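Local coordinates for protein 6-phosphogluconate dehydrogenase NAD-binding (Dyadobacter fermentans, PDB 4GBJ) that probably binds NAD or NADP and acts as an oxidoreductase of the 3-hydroxyisobutyrate and 6-phosphogluconate dehydrogenase type, at residues L69-M81 / H93-L107. Residues are numbered along the deposited sequence; the frame is centred on the assembly and turned at random.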
ATOM      1  N   LEU B  69     -25.343   4.697   9.067  1.00 35.89           N
ATOM      2  CA  LEU B  69     -25.410   4.086  10.378  1.00 37.75           C
ATOM      3  C   LEU B  69     -24.187   3.225  10.617  1.00 41.72           C
ATOM      4  O   LEU B  69     -23.380   3.039   9.712  1.00 40.00           O
ATOM      5  CB  LEU B  69     -26.709   3.296  10.486  1.00 37.15           C
ATOM      6  CG  LEU B  69     -27.991   4.135  10.255  1.00 41.69           C
ATOM      7  CD1 LEU B  69     -29.190   3.259  10.048  1.00 40.38           C
ATOM      8  CD2 LEU B  69     -28.288   5.049  11.431  1.00 47.61           C
ATOM      9  N   ALA B  70     -23.974   2.853  11.881  1.00 39.23           N
ATOM     10  CA  ALA B  70     -22.752   2.188  12.331  1.00 39.43           C
ATOM     11  C   ALA B  70     -22.505   0.853  11.712  1.00 40.30           C
ATOM     12  O   ALA B  70     -21.346   0.546  11.419  1.00 39.77           O
ATOM     13  CB  ALA B  70     -22.754   2.010  13.847  1.00 41.70           C
ATOM     14  N   ASP B  71     -23.545   0.022  11.603  1.00 34.78           N
ATOM     15  CA  ASP B  71     -23.359  -1.355  11.169  1.00 33.84           C
ATOM     16  C   ASP B  71     -24.624  -1.983  10.568  1.00 36.53           C
ATOM     17  O   ASP B  71     -25.682  -1.363  10.553  1.00 33.51           O
ATOM     18  CB  ASP B  71     -22.884  -2.173  12.396  1.00 37.64           C
ATOM     19  CG  ASP B  71     -23.768  -2.123  13.617  1.00 48.55           C
ATOM     20  OD1 ASP B  71     -25.023  -2.104  13.453  1.00 46.96           O
ATOM     21  OD2 ASP B  71     -23.219  -2.163  14.743  1.00 60.18           O
ATOM     22  N   ASP B  72     -24.499  -3.246  10.133  1.00 33.18           N
ATOM     23  CA  ASP B  72     -25.555  -4.035   9.477  1.00 31.50           C
ATOM     24  C   ASP B  72     -26.811  -4.133  10.334  1.00 35.39           C
ATOM     25  O   ASP B  72     -27.906  -3.899   9.818  1.00 32.27           O
ATOM     26  CB  ASP B  72     -25.035  -5.451   9.160  1.00 33.69           C
ATOM     27  CG  ASP B  72     -23.792  -5.458   8.268  1.00 39.07           C
ATOM     28  OD1 ASP B  72     -22.795  -4.833   8.644  1.00 45.42           O
ATOM     29  OD2 ASP B  72     -23.797  -6.160   7.247  1.00 31.47           O
ATOM     30  N   ALA B  73     -26.664  -4.423  11.652  1.00 33.25           N
ATOM     31  CA  ALA B  73     -27.834  -4.525  12.517  1.00 34.27           C
ATOM     32  C   ALA B  73     -28.567  -3.182  12.636  1.00 37.80           C
ATOM     33  O   ALA B  73     -29.787  -3.182  12.684  1.00 40.15           O
ATOM     34  CB  ALA B  73     -27.465  -5.051  13.898  1.00 36.97           C
ATOM     35  N   ALA B  74     -27.849  -2.049  12.696  1.00 34.03           N
ATOM     36  CA  ALA B  74     -28.494  -0.743  12.768  1.00 34.08           C
ATOM     37  C   ALA B  74     -29.347  -0.469  11.492  1.00 35.68           C
ATOM     38  O   ALA B  74     -30.449   0.056  11.597  1.00 34.25           O
ATOM     39  CB  ALA B  74     -27.465   0.359  12.955  1.00 34.85           C
ATOM     40  N   VAL B  75     -28.878  -0.896  10.314  1.00 31.92           N
ATOM     41  CA  VAL B  75     -29.615  -0.643   9.054  1.00 29.81           C
ATOM     42  C   VAL B  75     -30.841  -1.538   8.989  1.00 33.92           C
ATOM     43  O   VAL B  75     -31.935  -1.088   8.610  1.00 34.80           O
ATOM     44  CB  VAL B  75     -28.706  -0.801   7.809  1.00 32.30           C
ATOM     45  CG1 VAL B  75     -29.493  -0.544   6.532  1.00 33.09           C
ATOM     46  CG2 VAL B  75     -27.512   0.151   7.886  1.00 31.41           C
ATOM     47  N   GLU B  76     -30.682  -2.803   9.356  1.00 30.95           N
ATOM     48  CA  GLU B  76     -31.806  -3.750   9.340  1.00 30.70           C
ATOM     49  C   GLU B  76     -32.890  -3.379  10.351  1.00 39.05           C
ATOM     50  O   GLU B  76     -34.064  -3.556  10.057  1.00 39.63           O
ATOM     51  CB  GLU B  76     -31.325  -5.160   9.630  1.00 32.01           C
ATOM     52  CG  GLU B  76     -30.495  -5.746   8.505  1.00 42.36           C
ATOM     53  CD  GLU B  76     -29.835  -7.065   8.887  1.00 65.68           C
ATOM     54  OE1 GLU B  76     -30.316  -7.715   9.844  1.00 62.04           O
ATOM     55  OE2 GLU B  76     -28.826  -7.438   8.251  1.00 63.87           O
ATOM     56  N   GLU B  77     -32.493  -2.876  11.542  1.00 37.97           N
ATOM     57  CA  GLU B  77     -33.445  -2.479  12.607  1.00 38.73           C
ATOM     58  C   GLU B  77     -34.281  -1.296  12.142  1.00 39.75           C
ATOM     59  O   GLU B  77     -35.458  -1.186  12.460  1.00 39.62           O
ATOM     60  CB  GLU B  77     -32.675  -2.115  13.901  1.00 41.53           C
ATOM     61  CG  GLU B  77     -33.409  -1.262  14.943  1.00 53.93           C
ATOM     62  CD  GLU B  77     -32.559  -0.889  16.147  1.00 74.16           C
ATOM     63  OE1 GLU B  77     -31.314  -0.845  16.014  1.00 63.30           O
ATOM     64  OE2 GLU B  77     -33.144  -0.591  17.213  1.00 65.16           O
ATOM     65  N   LEU B  78     -33.652  -0.375  11.439  1.00 34.86           N
ATOM     66  CA  LEU B  78     -34.336   0.810  10.987  1.00 33.70           C
ATOM     67  C   LEU B  78     -35.165   0.547   9.740  1.00 33.20           C
ATOM     68  O   LEU B  78     -36.295   0.995   9.663  1.00 32.84           O
ATOM     69  CB  LEU B  78     -33.300   1.889  10.699  1.00 33.56           C
ATOM     70  CG  LEU B  78     -33.860   3.263  10.436  1.00 39.21           C
ATOM     71  CD1 LEU B  78     -34.725   3.716  11.607  1.00 43.68           C
ATOM     72  CD2 LEU B  78     -32.749   4.242  10.166  1.00 37.11           C
ATOM     73  N   PHE B  79     -34.613  -0.155   8.761  1.00 28.26           N
ATOM     74  CA  PHE B  79     -35.307  -0.408   7.519  1.00 28.03           C
ATOM     75  C   PHE B  79     -36.225  -1.649   7.597  1.00 35.54           C
ATOM     76  O   PHE B  79     -36.085  -2.634   6.852  1.00 35.57           O
ATOM     77  CB  PHE B  79     -34.306  -0.471   6.353  1.00 28.68           C
ATOM     78  CG  PHE B  79     -33.909   0.945   6.013  1.00 29.05           C
ATOM     79  CD1 PHE B  79     -34.648   1.686   5.113  1.00 32.60           C
ATOM     80  CD2 PHE B  79     -32.938   1.610   6.752  1.00 31.31           C
ATOM     81  CE1 PHE B  79     -34.363   3.034   4.891  1.00 33.13           C
ATOM     82  CE2 PHE B  79     -32.674   2.978   6.538  1.00 32.20           C
ATOM     83  CZ  PHE B  79     -33.415   3.678   5.636  1.00 29.68           C
ATOM     84  N   SER B  80     -37.225  -1.537   8.465  1.00 32.00           N
ATOM     85  CA  SER B  80     -38.237  -2.564   8.657  1.00 33.15           C
ATOM     86  C   SER B  80     -39.143  -2.577   7.448  1.00 38.29           C
ATOM     87  O   SER B  80     -39.160  -1.607   6.697  1.00 35.87           O
ATOM     88  CB  SER B  80     -39.049  -2.248   9.907  1.00 38.38           C
ATOM     89  OG  SER B  80     -39.728  -1.010   9.720  1.00 50.83           O
HETATM   90  N   MSE B  81     -39.949  -3.624   7.290  1.00 37.04           N
HETATM   91  CA  MSE B  81     -40.916  -3.700   6.186  1.00 36.88           C
HETATM   92  C   MSE B  81     -41.891  -2.504   6.143  1.00 40.82           C
HETATM   93  O   MSE B  81     -42.242  -2.059   5.055  1.00 40.73           O
HETATM   94  CB  MSE B  81     -41.749  -4.990   6.304  1.00 40.29           C
HETATM   95  CG  MSE B  81     -41.007  -6.237   5.858  1.00 44.68           C
HETATM   96 SE   MSE B  81     -42.380  -7.700   5.677  0.49 53.13          SE
HETATM   97  CE  MSE B  81     -43.208  -7.672   7.322  1.00 51.72           C
ATOM     98  N   HIS B  93     -33.644   4.765  -1.631  1.00 28.28           N
ATOM     99  CA  HIS B  93     -32.866   4.739  -0.407  1.00 25.78           C
ATOM    100  C   HIS B  93     -31.384   4.681  -0.774  1.00 27.80           C
ATOM    101  O   HIS B  93     -30.967   3.739  -1.430  1.00 28.59           O
ATOM    102  CB  HIS B  93     -33.264   3.525   0.457  1.00 26.39           C
ATOM    103  CG  HIS B  93     -32.385   3.300   1.669  1.00 27.78           C
ATOM    104  ND1 HIS B  93     -32.432   2.105   2.378  1.00 28.91           N
ATOM    105  CD2 HIS B  93     -31.519   4.140   2.300  1.00 27.68           C
ATOM    106  CE1 HIS B  93     -31.535   2.224   3.347  1.00 26.81           C
ATOM    107  NE2 HIS B  93     -30.975   3.445   3.350  1.00 26.61           N
ATOM    108  N   VAL B  94     -30.633   5.715  -0.432  1.00 27.22           N
ATOM    109  CA  VAL B  94     -29.179   5.812  -0.628  1.00 27.71           C
ATOM    110  C   VAL B  94     -28.550   5.366   0.687  1.00 28.99           C
ATOM    111  O   VAL B  94     -28.570   6.069   1.691  1.00 28.72           O
ATOM    112  CB  VAL B  94     -28.744   7.229  -1.053  1.00 30.92           C
ATOM    113  CG1 VAL B  94     -27.263   7.247  -1.430  1.00 29.08           C
ATOM    114  CG2 VAL B  94     -29.587   7.714  -2.221  1.00 31.12           C
ATOM    115  N   SER B  95     -28.034   4.171   0.675  1.00 24.86           N
ATOM    116  CA  SER B  95     -27.568   3.484   1.857  1.00 22.99           C
ATOM    117  C   SER B  95     -26.046   3.596   1.912  1.00 25.44           C
ATOM    118  O   SER B  95     -25.318   2.932   1.172  1.00 25.21           O
ATOM    119  CB  SER B  95     -28.065   2.044   1.789  1.00 24.73           C
ATOM    120  OG  SER B  95     -27.665   1.260   2.904  1.00 28.89           O
HETATM  121  N   MSE B  96     -25.576   4.498   2.716  1.00 23.29           N
HETATM  122  CA  MSE B  96     -24.127   4.819   2.777  1.00 22.43           C
HETATM  123  C   MSE B  96     -23.349   4.114   3.878  1.00 30.36           C
HETATM  124  O   MSE B  96     -22.139   4.288   3.956  1.00 29.75           O
HETATM  125  CB  MSE B  96     -23.967   6.298   2.914  1.00 23.06           C
HETATM  126  CG  MSE B  96     -24.682   7.046   1.785  1.00 26.20           C
HETATM  127 SE   MSE B  96     -24.231   8.919   1.739  0.64 28.46          SE
HETATM  128  CE  MSE B  96     -25.119   9.413   3.298  1.00 27.98           C
ATOM    129  N   SER B  97     -23.995   3.280   4.676  1.00 27.23           N
ATOM    130  CA  SER B  97     -23.279   2.594   5.737  1.00 26.41           C
ATOM    131  C   SER B  97     -22.278   1.558   5.183  1.00 30.09           C
ATOM    132  O   SER B  97     -22.523   0.957   4.138  1.00 29.72           O
ATOM    133  CB  SER B  97     -24.272   1.860   6.626  1.00 27.86           C
ATOM    134  OG  SER B  97     -25.238   2.741   7.166  1.00 29.11           O
ATOM    135  N   THR B  98     -21.211   1.298   5.921  1.00 26.03           N
ATOM    136  CA  THR B  98     -20.272   0.227   5.572  1.00 25.07           C
ATOM    137  C   THR B  98     -20.855  -1.083   6.080  1.00 29.30           C
ATOM    138  O   THR B  98     -20.759  -1.427   7.257  1.00 29.33           O
ATOM    139  CB  THR B  98     -18.907   0.464   6.144  1.00 28.47           C
ATOM    140  OG1 THR B  98     -18.463   1.744   5.718  1.00 33.41           O
ATOM    141  CG2 THR B  98     -17.929  -0.609   5.734  1.00 29.43           C
ATOM    142  N   ILE B  99     -21.439  -1.814   5.192  1.00 24.00           N
ATOM    143  CA  ILE B  99     -22.087  -3.067   5.536  1.00 23.55           C
ATOM    144  C   ILE B  99     -21.785  -4.109   4.495  1.00 27.07           C
ATOM    145  O   ILE B  99     -21.184  -3.843   3.459  1.00 26.41           O
ATOM    146  CB  ILE B  99     -23.625  -2.877   5.702  1.00 25.58           C
ATOM    147  CG1 ILE B  99     -24.286  -2.507   4.414  1.00 25.77           C
ATOM    148  CG2 ILE B  99     -23.926  -1.908   6.833  1.00 26.37           C
ATOM    149  CD1 ILE B  99     -25.819  -2.385   4.532  1.00 32.82           C
ATOM    150  N   SER B 100     -22.192  -5.299   4.811  1.00 26.19           N
ATOM    151  CA  SER B 100     -22.011  -6.453   3.979  1.00 28.14           C
ATOM    152  C   SER B 100     -22.790  -6.350   2.664  1.00 28.54           C
ATOM    153  O   SER B 100     -23.976  -6.031   2.694  1.00 26.05           O
ATOM    154  CB  SER B 100     -22.518  -7.696   4.740  1.00 31.81           C
ATOM    155  OG  SER B 100     -22.677  -8.818   3.895  1.00 41.28           O
ATOM    156  N   PRO B 101     -22.198  -6.822   1.553  1.00 27.29           N
ATOM    157  CA  PRO B 101     -22.967  -6.980   0.299  1.00 27.00           C
ATOM    158  C   PRO B 101     -24.245  -7.789   0.488  1.00 32.01           C
ATOM    159  O   PRO B 101     -25.275  -7.481  -0.095  1.00 28.95           O
ATOM    160  CB  PRO B 101     -22.001  -7.774  -0.598  1.00 29.13           C
ATOM    161  CG  PRO B 101     -20.697  -7.479  -0.093  1.00 33.79           C
ATOM    162  CD  PRO B 101     -20.787  -7.197   1.361  1.00 28.28           C
ATOM    163  N   GLU B 102     -24.165  -8.850   1.300  1.00 31.27           N
ATOM    164  CA  GLU B 102     -25.334  -9.678   1.584  1.00 31.11           C
ATOM    165  C   GLU B 102     -26.440  -8.886   2.277  1.00 31.99           C
ATOM    166  O   GLU B 102     -27.614  -9.084   1.946  1.00 29.84           O
ATOM    167  CB  GLU B 102     -24.933 -10.848   2.458  1.00 33.71           C
ATOM    168  CG  GLU B 102     -26.074 -11.753   2.919  1.00 43.47           C
ATOM    169  CD  GLU B 102     -25.548 -12.821   3.855  1.00 71.08           C
ATOM    170  OE1 GLU B 102     -25.381 -12.511   5.058  1.00 61.80           O
ATOM    171  OE2 GLU B 102     -25.196 -13.922   3.370  1.00 78.31           O
ATOM    172  N   THR B 103     -26.091  -8.031   3.262  1.00 26.35           N
ATOM    173  CA  THR B 103     -27.118  -7.229   3.931  1.00 25.99           C
ATOM    174  C   THR B 103     -27.773  -6.301   2.894  1.00 30.07           C
ATOM    175  O   THR B 103     -28.973  -6.135   2.891  1.00 29.43           O
ATOM    176  CB  THR B 103     -26.537  -6.444   5.114  1.00 30.54           C
ATOM    177  OG1 THR B 103     -26.044  -7.373   6.062  1.00 32.72           O
ATOM    178  CG2 THR B 103     -27.574  -5.571   5.809  1.00 31.17           C
ATOM    179  N   SER B 104     -26.964  -5.681   2.016  1.00 26.61           N
ATOM    180  CA  SER B 104     -27.498  -4.788   0.997  1.00 24.47           C
ATOM    181  C   SER B 104     -28.413  -5.488   0.026  1.00 27.98           C
ATOM    182  O   SER B 104     -29.478  -4.969  -0.240  1.00 28.59           O
ATOM    183  CB  SER B 104     -26.368  -4.147   0.210  1.00 25.25           C
ATOM    184  OG  SER B 104     -25.807  -3.143   1.034  1.00 32.37           O
ATOM    185  N   ARG B 105     -28.010  -6.664  -0.488  1.00 25.51           N
ATOM    186  CA  ARG B 105     -28.813  -7.425  -1.447  1.00 27.60           C
ATOM    187  C   ARG B 105     -30.121  -7.875  -0.803  1.00 32.72           C
ATOM    188  O   ARG B 105     -31.136  -7.840  -1.461  1.00 32.36           O
ATOM    189  CB  ARG B 105     -28.031  -8.629  -1.956  1.00 25.78           C
ATOM    190  CG  ARG B 105     -26.803  -8.262  -2.800  1.00 25.97           C
ATOM    191  CD  ARG B 105     -25.870  -9.485  -2.924  1.00 29.82           C
ATOM    192  NE  ARG B 105     -24.698  -9.179  -3.750  1.00 40.20           N
ATOM    193  CZ  ARG B 105     -23.495  -9.744  -3.640  1.00 55.11           C
ATOM    194  NH1 ARG B 105     -23.272 -10.700  -2.739  1.00 43.87           N
ATOM    195  NH2 ARG B 105     -22.508  -9.371  -4.440  1.00 37.12           N
ATOM    196  N   GLN B 106     -30.103  -8.251   0.490  1.00 31.34           N
ATOM    197  CA  GLN B 106     -31.313  -8.675   1.219  1.00 33.40           C
ATOM    198  C   GLN B 106     -32.269  -7.521   1.361  1.00 34.90           C
ATOM    199  O   GLN B 106     -33.420  -7.655   1.002  1.00 35.04           O
ATOM    200  CB  GLN B 106     -30.952  -9.190   2.616  1.00 36.03           C
ATOM    201  CG  GLN B 106     -30.361 -10.578   2.656  1.00 52.37           C
ATOM    202  CD  GLN B 106     -29.895 -10.924   4.062  1.00 77.02           C
ATOM    203  OE1 GLN B 106     -29.988 -10.108   5.005  1.00 69.76           O
ATOM    204  NE2 GLN B 106     -29.406 -12.157   4.241  1.00 63.66           N
ATOM    205  N   LEU B 107     -31.770  -6.361   1.840  1.00 30.14           N
ATOM    206  CA  LEU B 107     -32.591  -5.159   1.985  1.00 29.51           C
ATOM    207  C   LEU B 107     -33.108  -4.662   0.644  1.00 29.99           C
ATOM    208  O   LEU B 107     -34.273  -4.267   0.554  1.00 25.81           O
ATOM    209  CB  LEU B 107     -31.827  -4.042   2.692  1.00 28.95           C
ATOM    210  CG  LEU B 107     -31.536  -4.314   4.162  1.00 38.35           C
ATOM    211  CD1 LEU B 107     -30.471  -3.391   4.661  1.00 39.64           C
ATOM    212  CD2 LEU B 107     -32.813  -4.202   5.016  1.00 43.01           C
TER
HETATM  213  O   HOH W   1     -21.003   2.470   8.567  1.00 30.69           O
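Asp72, in the first turn of helix 72-78, reaches across to the start of helix 101-107 where two helices of the Rossmann fold lie side by side, the axes of segments 72-78 and 101-107 running 9° from parallel and 10.7 Å apart at closest approach. CG stands anti to the backbone carbonyl carbon (chi1 -58°), which turns the carboxylate toward helix 101-107. Followed outward, CB passes 3.8 Å from Thr103 OG1, CG lies close to Ile99 CB, OD1 rests against Ile99 CB and CG2, and OD2 takes both polar bonds. Thr103 OG1 donates to the anti lone pair of Asp72 OD2 at 2.8 Å, while Ser100 N reaches the same oxygen on its syn side, 30° out of the carboxylate plane, at 3.0 Å. Two donors grip OD2 from different sides, which probably restrains the carboxylate's rotation, and the aspartate ties its helix to Ser100, the N-cap residue of helix 101-107. Its partner Ile99 also packs on Asn171 of helix 169-197.

At the loops following the strands, Leu69 N donates to Ser97 OG at 2.7 Å, and a water bridges Leu69 O to Thr98 N; the Thr98 side chain lies beside Lys174, the predicted active-site residue. One turn along from Asp72, Val75 CG2 faces Ser97 and CG1 meets Leu107 CD1.

Just past helix 72-78, Phe79 lies flat on His93 in an offset stack, planes nearly parallel. The imidazole is hydrogen-bonded through NE2 to Ser67 OG and through ND1 to His111 NE2, and Ser95 CB sits on its other face. His93 CE1 stands over the centre of the Phe79 ring, 3.3 Å from CZ of that phenylalanine.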